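PDB 4ZK3: serpin B3 from Homo sapiens, which belongs to the serpin family, probably acting as a protease inhibitor, and gives rise to Pso p27, linked to psoriasis, whose compact structure forms large aggregates. Local coordinates for residues Trp150-Gln154 with Thr155-Ile159; Phe92-Thr96 with Asp97-Leu101; Phe200-Asn203 with Lys204-Lys208; Asp252-Gln255 with Lys256-Lys260. One frame throughout, in Å; residues are numbered along the deposited sequence.

Contact 1 (Trp150-Gln154 with Thr155-Ile159); sequences WVESQ and TNEKI
Thr155 opens the chain that leaves the helix, and its hydroxyl ties it back to Val151: OG1 donates to Val151 O at 2.8 Å, tilted 33° from the carbonyl plane. With chi1 at 56°, OG1 lies between the backbone N and the carbonyl carbon, where it can face the last helical turn. Gln154 N meets the same oxygen from the other face of the carbonyl. The backbone N of Thr155 also bonds Glu152 O at 3.1 Å, standing well above the carbonyl plane. At Asn156 a water takes over: it accepts from Asn156 N and donates to Ser153 O. Asn156 and Glu157 both have positive phi, as the two central residues of a type I' turn from Thr155 to Lys158 require. This turn brings Glu157 N to Glu152 O at 2.8 Å, a six-to-one bond; Glu157 N and Thr155 N reach Glu152 O from opposite faces of its carbonyl plane. The Glu157 side chain crosses that of Glu152 at about a right angle; Glu152 OE1 is 3.5 Å from Glu157 CG, while the OE1 atoms of the two acids stay 5.2 Å apart. Lys158 N completes the turn by bonding Thr155 O. Ile159 then folds back, its CG2 3.9 Å from Val151 CG1, and its N gives a weak bond to Thr155 OG1. The contact thus ends helix 140-153 where it lies over the sheet: Val151 touches Val177 of strand 174-185 and Ala346 of strand 340-351, and Ile159 touches Phe333 of strand 325-336.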
loop_
_atom_site.group_PDB
_atom_site.type_symbol
_atom_site.label_atom_id
_atom_site.label_comp_id
_atom_site.label_asym_id
_atom_site.label_seq_id
_atom_site.Cartn_x
_atom_site.Cartn_y
_atom_site.Cartn_z
ATOM N N TRP A 150 -18.228 5.509 -1.092
ATOM C CA TRP A 150 -17.989 4.092 -0.982
ATOM C C TRP A 150 -16.604 3.791 -0.367
ATOM O O TRP A 150 -16.452 2.928 0.539
ATOM C CB TRP A 150 -18.092 3.413 -2.342
ATOM C CG TRP A 150 -17.917 1.983 -2.237
ATOM C CD1 TRP A 150 -18.831 1.087 -1.836
ATOM C CD2 TRP A 150 -16.714 1.234 -2.533
ATOM N NE1 TRP A 150 -18.281 -0.188 -1.851
ATOM C CE2 TRP A 150 -16.991 -0.116 -2.281
ATOM C CE3 TRP A 150 -15.430 1.590 -2.979
ATOM C CZ2 TRP A 150 -16.059 -1.118 -2.494
ATOM C CZ3 TRP A 150 -14.491 0.599 -3.149
ATOM C CH2 TRP A 150 -14.812 -0.738 -2.933
ATOM N N VAL A 151 -15.598 4.509 -0.850
ATOM C CA VAL A 151 -14.244 4.359 -0.319
ATOM C C VAL A 151 -14.173 4.683 1.185
ATOM O O VAL A 151 -13.600 3.915 1.926
ATOM C CB VAL A 151 -13.244 5.185 -1.132
ATOM C CG1 VAL A 151 -11.895 5.216 -0.428
ATOM C CG2 VAL A 151 -13.087 4.589 -2.558
ATOM N N GLU A 152 -14.730 5.818 1.622
ATOM C CA GLU A 152 -14.883 6.092 3.066
ATOM C C GLU A 152 -15.484 4.922 3.788
ATOM O O GLU A 152 -14.985 4.502 4.855
ATOM C CB GLU A 152 -15.721 7.346 3.345
ATOM C CG GLU A 152 -15.119 8.618 2.785
ATOM C CD GLU A 152 -15.703 9.880 3.488
ATOM O OE1 GLU A 152 -16.319 9.722 4.571
ATOM O OE2 GLU A 152 -15.530 10.998 2.973
ATOM N N SER A 153 -16.511 4.342 3.188
ATOM C CA SER A 153 -17.257 3.271 3.792
ATOM C C SER A 153 -16.453 2.001 3.917
ATOM O O SER A 153 -16.773 1.186 4.760
ATOM C CB SER A 153 -18.611 3.012 3.034
ATOM O OG SER A 153 -18.517 1.970 2.049
ATOM N N GLN A 154 -15.377 1.835 3.133
ATOM C CA GLN A 154 -14.567 0.649 3.267
ATOM C C GLN A 154 -13.260 0.894 4.071
ATOM O O GLN A 154 -12.427 0.024 4.073
ATOM C CB GLN A 154 -14.177 0.100 1.860
ATOM C CG GLN A 154 -15.322 -0.060 0.890
ATOM C CD GLN A 154 -16.310 -1.086 1.395
ATOM O OE1 GLN A 154 -15.942 -2.230 1.682
ATOM N NE2 GLN A 154 -17.533 -0.665 1.588
ATOM N N THR A 155 -13.048 2.098 4.543
ATOM C CA THR A 155 -11.823 2.543 5.219
ATOM C C THR A 155 -12.051 3.179 6.592
ATOM O O THR A 155 -11.178 3.904 7.111
ATOM C CB THR A 155 -11.061 3.529 4.337
ATOM O OG1 THR A 155 -11.904 4.621 3.994
ATOM C CG2 THR A 155 -10.597 2.832 3.028
ATOM N N ASN A 156 -13.175 2.841 7.245
ATOM C CA ASN A 156 -13.553 3.458 8.512
ATOM C C ASN A 156 -13.463 5.019 8.393
ATOM O O ASN A 156 -13.012 5.746 9.282
ATOM C CB ASN A 156 -12.684 2.892 9.660
ATOM C CG ASN A 156 -13.159 3.382 11.052
ATOM O OD1 ASN A 156 -12.365 3.588 12.011
ATOM N ND2 ASN A 156 -14.443 3.588 11.160
ATOM N N GLU A 157 -13.914 5.521 7.262
ATOM C CA GLU A 157 -13.769 6.919 6.882
ATOM C C GLU A 157 -12.417 7.558 6.889
ATOM O O GLU A 157 -12.374 8.806 6.877
ATOM C CB GLU A 157 -14.730 7.820 7.695
ATOM C CG GLU A 157 -16.172 7.610 7.329
ATOM C CD GLU A 157 -16.918 6.824 8.379
ATOM O OE1 GLU A 157 -17.815 7.450 9.023
ATOM O OE2 GLU A 157 -16.594 5.628 8.587
ATOM N N LYS A 158 -11.326 6.765 6.871
ATOM C CA LYS A 158 -9.965 7.352 6.883
ATOM C C LYS A 158 -9.473 7.859 5.547
ATOM O O LYS A 158 -8.525 8.653 5.502
ATOM C CB LYS A 158 -8.916 6.307 7.358
ATOM C CG LYS A 158 -9.098 5.858 8.803
ATOM C CD LYS A 158 -9.332 7.013 9.781
ATOM C CE LYS A 158 -9.723 6.480 11.138
ATOM N NZ LYS A 158 -10.011 7.593 12.035
ATOM N N ILE A 159 -9.991 7.300 4.437
ATOM C CA ILE A 159 -9.609 7.786 3.117
ATOM C C ILE A 159 -10.787 8.590 2.578
ATOM O O ILE A 159 -11.799 8.002 2.160
ATOM C CB ILE A 159 -9.265 6.647 2.141
ATOM C CG1 ILE A 159 -8.198 5.772 2.796
ATOM C CG2 ILE A 159 -8.821 7.241 0.816
ATOM C CD1 ILE A 159 -6.882 6.514 3.037
HETATM O O HOH W 1 -15.032 0.633 7.171
#

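Contact 2 (Phe92-Thr96 with Asp97-Leu101); sequences FNKST and DAYEL
Lys94 and Leu101 exchange two backbone bonds as an antiparallel hydrogen-bonded pair, Lys94 N to Leu101 O 3.1 Å, Leu101 N to Lys94 O 2.9 Å, in a hairpin whose two arms run 168° apart. Ser95 and Glu100 form the next, non-hydrogen-bonded pair, and Thr96 N closes the loop on Tyr99 O with an N-H...O angle of 169°. The bend itself is fastened by a side chain. Thr96 OG1 accepts from Ala98 N at 3.0 Å, an ST turn, and more weakly from Tyr99 N. The same OG1 lies 3.4 Å from Tyr99 CD1, while the Thr96 methyl CG2 approaches CE1 of that ring. Tyr99 takes chi1 74°, which folds the ring back along the hairpin, so that its far end reaches Lys94: the hydroxyl OH sits 3.5 Å from Lys94 CD. The lysine chain is extended through chi3, and its NZ makes a salt bridge with Asp240, whose OD2 is also hydrogen-bonded to Tyr99 OH; one carboxylate oxygen holds the polar tips of both side chains. On the face of Ser95 and Glu100, Ser95 OG comes close to Glu100 CG, and a water links it to Leu101 O. Leu101 CG packs 3.4 Å from Phe92 O, with CD2 beside Phe92 CB. The hairpin takes the chain from helix 81-91 into strand 99-110. On the side away from Lys94 and Ser95, the backbones of Ala98 and Glu100 bond Gln185 and Lys183 of strand 174-185, while Phe92 and Leu101 rest on Leu382 of strand 380-387.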
loop_
_atom_site.group_PDB
_atom_site.type_symbol
_atom_site.label_atom_id
_atom_site.label_comp_id
_atom_site.label_asym_id
_atom_site.label_seq_id
_atom_site.Cartn_x
_atom_site.Cartn_y
_atom_site.Cartn_z
ATOM N N PHE A 92 -6.667 -11.971 2.897
ATOM C CA PHE A 92 -6.684 -10.622 3.366
ATOM C C PHE A 92 -8.071 -10.186 3.815
ATOM O O PHE A 92 -8.336 -8.960 3.869
ATOM C CB PHE A 92 -6.206 -9.691 2.230
ATOM C CG PHE A 92 -4.799 -9.925 1.767
ATOM C CD1 PHE A 92 -3.913 -10.701 2.476
ATOM C CD2 PHE A 92 -4.372 -9.322 0.607
ATOM C CE1 PHE A 92 -2.610 -10.883 2.031
ATOM C CE2 PHE A 92 -3.078 -9.505 0.129
ATOM C CZ PHE A 92 -2.179 -10.271 0.856
ATOM N N ASN A 93 -9.014 -11.112 4.013
ATOM C CA ASN A 93 -10.344 -10.687 4.536
ATOM C C ASN A 93 -10.534 -11.580 5.730
ATOM O O ASN A 93 -10.909 -12.747 5.565
ATOM C CB ASN A 93 -11.525 -10.878 3.566
ATOM C CG ASN A 93 -11.607 -9.808 2.511
ATOM O OD1 ASN A 93 -11.263 -10.045 1.348
ATOM N ND2 ASN A 93 -12.054 -8.647 2.889
ATOM N N LYS A 94 -10.150 -11.076 6.900
ATOM C CA LYS A 94 -10.245 -11.829 8.141
ATOM C C LYS A 94 -10.298 -10.859 9.311
ATOM O O LYS A 94 -9.585 -9.832 9.337
ATOM C CB LYS A 94 -9.058 -12.777 8.268
ATOM C CG LYS A 94 -9.159 -13.659 9.507
ATOM C CD LYS A 94 -8.004 -14.645 9.616
ATOM C CE LYS A 94 -8.306 -15.674 10.692
ATOM N NZ LYS A 94 -7.011 -16.108 11.303
ATOM N N SER A 95 -11.189 -11.168 10.247
ATOM C CA SER A 95 -11.362 -10.417 11.475
ATOM C C SER A 95 -11.346 -11.384 12.640
ATOM O O SER A 95 -11.887 -12.475 12.533
ATOM C CB SER A 95 -12.698 -9.657 11.492
ATOM O OG SER A 95 -12.582 -8.402 10.810
ATOM N N THR A 96 -10.763 -10.951 13.747
ATOM C CA THR A 96 -10.772 -11.722 14.985
ATOM C C THR A 96 -11.231 -10.688 15.990
ATOM O O THR A 96 -11.579 -9.547 15.630
ATOM C CB THR A 96 -9.389 -12.315 15.337
ATOM O OG1 THR A 96 -8.445 -11.285 15.700
ATOM C CG2 THR A 96 -8.810 -13.175 14.215
ATOM N N ASP A 97 -11.194 -11.059 17.253
ATOM C CA ASP A 97 -11.374 -10.111 18.317
ATOM C C ASP A 97 -10.219 -9.105 18.420
ATOM O O ASP A 97 -10.375 -8.017 18.961
ATOM C CB ASP A 97 -11.539 -10.859 19.660
ATOM C CG ASP A 97 -10.321 -11.712 20.028
ATOM O OD1 ASP A 97 -9.877 -12.590 19.268
ATOM O OD2 ASP A 97 -9.790 -11.506 21.122
ATOM N N ALA A 98 -9.049 -9.455 17.956
ATOM C CA ALA A 98 -7.895 -8.536 18.086
ATOM C C ALA A 98 -7.645 -7.567 16.889
ATOM O O ALA A 98 -6.972 -6.558 17.018
ATOM C CB ALA A 98 -6.675 -9.404 18.294
ATOM N N TYR A 99 -8.145 -7.910 15.704
ATOM C CA TYR A 99 -7.893 -7.093 14.507
ATOM C C TYR A 99 -8.943 -7.296 13.445
ATOM O O TYR A 99 -9.672 -8.295 13.464
ATOM C CB TYR A 99 -6.482 -7.367 13.939
ATOM C CG TYR A 99 -6.327 -8.689 13.229
ATOM C CD1 TYR A 99 -5.898 -9.833 13.911
ATOM C CD2 TYR A 99 -6.574 -8.797 11.835
ATOM C CE1 TYR A 99 -5.745 -11.048 13.223
ATOM C CE2 TYR A 99 -6.432 -10.004 11.168
ATOM C CZ TYR A 99 -6.022 -11.123 11.856
ATOM O OH TYR A 99 -5.875 -12.303 11.152
ATOM N N GLU A 100 -9.011 -6.323 12.530
ATOM C CA GLU A 100 -9.752 -6.421 11.313
ATOM C C GLU A 100 -8.831 -6.126 10.125
ATOM O O GLU A 100 -8.091 -5.118 10.143
ATOM C CB GLU A 100 -10.831 -5.366 11.314
ATOM C CG GLU A 100 -11.743 -5.512 10.127
ATOM C CD GLU A 100 -12.848 -4.522 10.128
ATOM O OE1 GLU A 100 -12.741 -3.504 10.838
ATOM O OE2 GLU A 100 -13.817 -4.772 9.391
ATOM N N LEU A 101 -8.876 -6.999 9.117
ATOM C CA LEU A 101 -8.249 -6.798 7.835
ATOM C C LEU A 101 -9.304 -7.003 6.746
ATOM O O LEU A 101 -9.997 -8.021 6.738
ATOM C CB LEU A 101 -7.092 -7.787 7.665
ATOM C CG LEU A 101 -6.424 -7.596 6.319
ATOM C CD1 LEU A 101 -5.812 -6.184 6.080
ATOM C CD2 LEU A 101 -5.368 -8.636 6.134
HETATM O O HOH W 2 -12.619 -8.578 7.618
#

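Contact 3 (Phe200-Asn203 with Lys204-Lys208); sequences FWPN and KNTYK
Phe200 N donates to Lys208 O at 2.8 Å and Lys208 N returns a bond of 2.8 Å to Phe200 O, both lying nearly along the C=O axis of the acceptor. This antiparallel hydrogen-bonded pair is a regular pair close to the turn of the beta hairpin between strands 196-201 and 206-224, in the region known in serpins as sheet C. A type I turn from Asn203 to Thr206 carries the chain round at its tip. Next to the pair, Tyr207 CA lies 3.3 Å from Phe200 O in a CA-H...O contact. Trp201 and Tyr207 share one side of the hairpin. In the conformer given for Trp201, one of two deposited, Tyr207 CB sits over the face of the six-membered ring in a CH-pi contact, 4.2 Å from its centroid and 17° off the normal. The tyrosine ring turns its edge to that face, with the planes at 66°; the very close approach of the indole to Thr206 O makes the exact ring position doubtful. The tyrosine ring also has a cation-pi partner in Lys199. The Phe200 ring leads away from Lys204-Lys208 and meets Phe387 edge-to-face, and Lys208 NZ bonds Pro390 O. Toward the tip, Thr206 OG1 lies 3.6 Å from Asn203 CB, and Pro202 CD packs against Thr206, 3.6 Å from its O and 3.8 Å from its OG1.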
loop_
_atom_site.group_PDB
_atom_site.type_symbol
_atom_site.label_atom_id
_atom_site.label_comp_id
_atom_site.label_asym_id
_atom_site.label_seq_id
_atom_site.Cartn_x
_atom_site.Cartn_y
_atom_site.Cartn_z
ATOM N N PHE A 200 12.228 14.582 18.432
ATOM C CA PHE A 200 12.441 13.756 17.274
ATOM C C PHE A 200 13.301 14.573 16.377
ATOM O O PHE A 200 12.976 15.724 16.139
ATOM C CB PHE A 200 11.127 13.470 16.513
ATOM C CG PHE A 200 11.286 12.507 15.369
ATOM C CD1 PHE A 200 11.607 12.959 14.130
ATOM C CD2 PHE A 200 11.108 11.143 15.558
ATOM C CE1 PHE A 200 11.729 12.098 13.070
ATOM C CE2 PHE A 200 11.219 10.272 14.504
ATOM C CZ PHE A 200 11.547 10.741 13.258
ATOM N N TRP A 201 14.408 13.999 15.889
ATOM C CA TRP A 201 15.376 14.735 15.063
ATOM C C TRP A 201 15.230 14.322 13.597
ATOM O O TRP A 201 15.636 13.233 13.236
ATOM C CB TRP A 201 16.849 14.474 15.487
ATOM C CG TRP A 201 17.332 14.887 16.904
ATOM C CD1 TRP A 201 17.364 14.089 18.019
ATOM C CD2 TRP A 201 17.962 16.131 17.298
ATOM N NE1 TRP A 201 17.931 14.769 19.087
ATOM C CE2 TRP A 201 18.292 16.026 18.672
ATOM C CE3 TRP A 201 18.249 17.322 16.641
ATOM C CZ2 TRP A 201 18.878 17.078 19.389
ATOM C CZ3 TRP A 201 18.835 18.380 17.365
ATOM C CH2 TRP A 201 19.137 18.241 18.719
ATOM N N PRO A 202 14.641 15.176 12.754
ATOM C CA PRO A 202 14.583 14.855 11.339
ATOM C C PRO A 202 15.926 14.960 10.672
ATOM O O PRO A 202 16.177 14.227 9.715
ATOM C CB PRO A 202 13.620 15.883 10.781
ATOM C CG PRO A 202 12.796 16.277 11.971
ATOM C CD PRO A 202 13.772 16.309 13.081
ATOM N N ASN A 203 16.759 15.883 11.174
ATOM C CA ASN A 203 18.164 16.026 10.761
ATOM C C ASN A 203 19.031 16.004 11.985
ATOM O O ASN A 203 18.531 16.005 13.125
ATOM C CB ASN A 203 18.375 17.352 10.019
ATOM C CG ASN A 203 17.538 17.440 8.754
ATOM O OD1 ASN A 203 17.805 16.741 7.776
ATOM N ND2 ASN A 203 16.504 18.282 8.773
ATOM N N LYS A 204 20.341 16.006 11.765
ATOM C CA LYS A 204 21.289 15.988 12.880
ATOM C C LYS A 204 21.073 17.184 13.833
ATOM O O LYS A 204 21.086 17.044 15.076
ATOM C CB LYS A 204 22.732 15.950 12.355
ATOM C CG LYS A 204 23.014 14.733 11.475
ATOM C CD LYS A 204 24.497 14.374 11.437
ATOM C CE LYS A 204 24.923 13.714 12.731
ATOM N NZ LYS A 204 26.281 13.134 12.622
ATOM N N ASN A 205 20.810 18.344 13.246
ATOM C CA ASN A 205 20.896 19.591 14.005
ATOM C C ASN A 205 19.557 20.305 14.298
ATOM O O ASN A 205 19.528 21.497 14.586
ATOM C CB ASN A 205 21.879 20.516 13.280
ATOM C CG ASN A 205 23.201 19.816 12.979
ATOM O OD1 ASN A 205 23.937 19.409 13.896
ATOM N ND2 ASN A 205 23.495 19.637 11.692
ATOM N N THR A 206 18.460 19.566 14.222
ATOM C CA THR A 206 17.112 20.144 14.334
ATOM C C THR A 206 16.229 19.147 14.997
ATOM O O THR A 206 16.471 17.945 14.885
ATOM C CB THR A 206 16.535 20.421 12.950
ATOM O OG1 THR A 206 16.224 19.165 12.318
ATOM C CG2 THR A 206 17.577 21.175 12.074
ATOM N N TYR A 207 15.178 19.612 15.643
ATOM C CA TYR A 207 14.226 18.725 16.321
ATOM C C TYR A 207 12.788 19.237 16.179
ATOM O O TYR A 207 12.563 20.423 15.895
ATOM C CB TYR A 207 14.585 18.499 17.805
ATOM C CG TYR A 207 14.275 19.607 18.765
ATOM C CD1 TYR A 207 15.186 20.659 18.972
ATOM C CD2 TYR A 207 13.112 19.598 19.513
ATOM C CE1 TYR A 207 14.906 21.704 19.870
ATOM C CE2 TYR A 207 12.810 20.630 20.410
ATOM C CZ TYR A 207 13.712 21.669 20.593
ATOM O OH TYR A 207 13.439 22.661 21.514
ATOM N N LYS A 208 11.849 18.310 16.382
ATOM C CA LYS A 208 10.427 18.583 16.574
ATOM C C LYS A 208 9.972 17.795 17.784
ATOM O O LYS A 208 10.401 16.674 17.984
ATOM C CB LYS A 208 9.617 18.068 15.381
ATOM C CG LYS A 208 9.603 18.935 14.147
ATOM C CD LYS A 208 8.207 19.496 13.947
ATOM C CE LYS A 208 7.935 19.755 12.493
ATOM N NZ LYS A 208 6.469 19.732 12.258
#

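Contact 4 (Asp252-Gln255 with Lys256-Lys260); sequences DGLQ and KLEEK
Leu254 and Glu258 stand one helical turn apart and their side chains cross obliquely, with Leu254 CG 3.9 Å from Glu258 CD and Leu254 CD2 also close to the carboxylate. Glu258 runs extended beyond CG, and its aliphatic CG rests 3.5 Å from Leu254 O, the carbonyl that also accepts Glu258 N at 2.9 Å. The carboxylate end is claimed from outside: OE2 makes a salt bridge with Arg386. Leu254 meets Leu257 through methyls, CD1 to CD2 at 4.2 Å; both leucines have CG anti to the backbone N, near -175°, which sends their branches down one flank of the helix. A second flank carries Gln255 and Glu259. Gln255 NE2 reaches Glu259 OE2 at 2.9 Å, but the bond is weak, bent to 120° at the hydrogen; the amide and carboxylate planes are turned 59° apart. At the start of the helix Gly253 O takes weak bonds from Lys256 N and Leu257 N. Lys256 N also has a water, 2.9 Å away, which gives a weak bond to Asp252 O. The two segments hold the whole of the short helix 254-260, whose leucine flank faces the paired strands 241-248 and 369-375: Leu254 and Leu257 both touch Pro248 and Leu370, while Lys256 NZ bonds Gln228 OE1 and Asp226 O, in the loop before strand 229-235.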
loop_
_atom_site.group_PDB
_atom_site.type_symbol
_atom_site.label_atom_id
_atom_site.label_comp_id
_atom_site.label_asym_id
_atom_site.label_seq_id
_atom_site.Cartn_x
_atom_site.Cartn_y
_atom_site.Cartn_z
ATOM N N ASP A 252 21.442 10.391 10.514
ATOM C CA ASP A 252 21.439 10.769 9.121
ATOM C C ASP A 252 21.697 9.603 8.212
ATOM O O ASP A 252 21.883 9.784 7.012
ATOM C CB ASP A 252 22.531 11.847 8.891
ATOM C CG ASP A 252 23.961 11.299 9.070
ATOM O OD1 ASP A 252 24.217 10.505 10.007
ATOM O OD2 ASP A 252 24.827 11.666 8.250
ATOM N N GLY A 253 21.710 8.389 8.742
ATOM C CA GLY A 253 22.037 7.217 7.908
ATOM C C GLY A 253 20.926 6.698 6.969
ATOM O O GLY A 253 21.150 5.721 6.267
ATOM N N LEU A 254 19.741 7.331 6.947
ATOM C CA LEU A 254 18.589 6.778 6.191
ATOM C C LEU A 254 18.864 6.681 4.691
ATOM O O LEU A 254 18.560 5.660 4.074
ATOM C CB LEU A 254 17.278 7.553 6.468
ATOM C CG LEU A 254 16.028 6.931 5.800
ATOM C CD1 LEU A 254 15.807 5.547 6.359
ATOM C CD2 LEU A 254 14.749 7.715 6.019
ATOM N N GLN A 255 19.498 7.710 4.121
ATOM C CA GLN A 255 19.740 7.749 2.672
ATOM C C GLN A 255 20.501 6.527 2.183
ATOM O O GLN A 255 20.167 5.990 1.130
ATOM C CB GLN A 255 20.445 9.049 2.237
ATOM C CG GLN A 255 19.813 9.712 1.014
ATOM C CD GLN A 255 20.843 10.361 0.095
ATOM O OE1 GLN A 255 20.843 11.568 -0.085
ATOM N NE2 GLN A 255 21.720 9.552 -0.492
ATOM N N LYS A 256 21.460 6.036 2.950
ATOM C CA LYS A 256 22.171 4.827 2.531
ATOM C C LYS A 256 21.257 3.606 2.583
ATOM O O LYS A 256 21.224 2.807 1.630
ATOM C CB LYS A 256 23.397 4.524 3.405
ATOM C CG LYS A 256 24.287 3.396 2.839
ATOM C CD LYS A 256 25.134 2.715 3.909
ATOM C CE LYS A 256 26.026 1.625 3.325
ATOM N NZ LYS A 256 27.124 1.180 4.243
ATOM N N LEU A 257 20.541 3.451 3.704
ATOM C CA LEU A 257 19.634 2.324 3.878
ATOM C C LEU A 257 18.663 2.278 2.719
ATOM O O LEU A 257 18.410 1.206 2.169
ATOM C CB LEU A 257 18.896 2.446 5.197
ATOM C CG LEU A 257 17.968 1.319 5.645
ATOM C CD1 LEU A 257 18.739 0.017 5.783
ATOM C CD2 LEU A 257 17.301 1.700 6.971
ATOM N N GLU A 258 18.162 3.437 2.302
ATOM C CA GLU A 258 17.236 3.467 1.170
ATOM C C GLU A 258 17.878 2.975 -0.139
ATOM O O GLU A 258 17.197 2.387 -0.963
ATOM C CB GLU A 258 16.607 4.842 0.986
ATOM C CG GLU A 258 15.680 5.259 2.130
ATOM C CD GLU A 258 15.264 6.719 2.032
ATOM O OE1 GLU A 258 16.161 7.591 1.909
ATOM O OE2 GLU A 258 14.065 7.011 2.084
ATOM N N GLU A 259 19.169 3.230 -0.322
ATOM C CA GLU A 259 19.876 2.810 -1.534
ATOM C C GLU A 259 20.091 1.311 -1.547
ATOM O O GLU A 259 19.964 0.655 -2.569
ATOM C CB GLU A 259 21.219 3.550 -1.645
ATOM C CG GLU A 259 21.075 5.035 -2.000
ATOM C CD GLU A 259 22.332 5.866 -1.680
ATOM O OE1 GLU A 259 23.347 5.312 -1.167
ATOM O OE2 GLU A 259 22.300 7.094 -1.932
ATOM N N LYS A 260 20.394 0.754 -0.400
ATOM C CA LYS A 260 20.738 -0.646 -0.303
ATOM C C LYS A 260 19.554 -1.620 -0.120
ATOM O O LYS A 260 19.695 -2.826 -0.328
ATOM C CB LYS A 260 21.695 -0.814 0.874
ATOM C CG LYS A 260 22.745 0.286 0.973
ATOM C CD LYS A 260 24.159 -0.258 0.896
ATOM C CE LYS A 260 24.502 -0.677 -0.528
ATOM N NZ LYS A 260 25.882 -1.214 -0.597
HETATM O O HOH W 3 23.038 7.906 4.496
#

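Overall arrangement
The four contacts form two groups. Contacts 1 and 2, with centres about 16 Å apart, border the large sheet that contains strand 174-185, without touching each other. Contacts 3 and 4 share the far end of the molecule, centres about 17 Å apart, and touch where Lys204 CG packs 3.9 Å from Asp252 CB. Between the groups the centres lie about 34 to 37 Å apart. Strand 340-351, paired with both 174-185 and 325-336, is consistent with a reactive-centre segment inserted into the main sheet, as in cleaved serpins; among the four, contact 1 touches it directly, through Val151, Thr155 and Ile159.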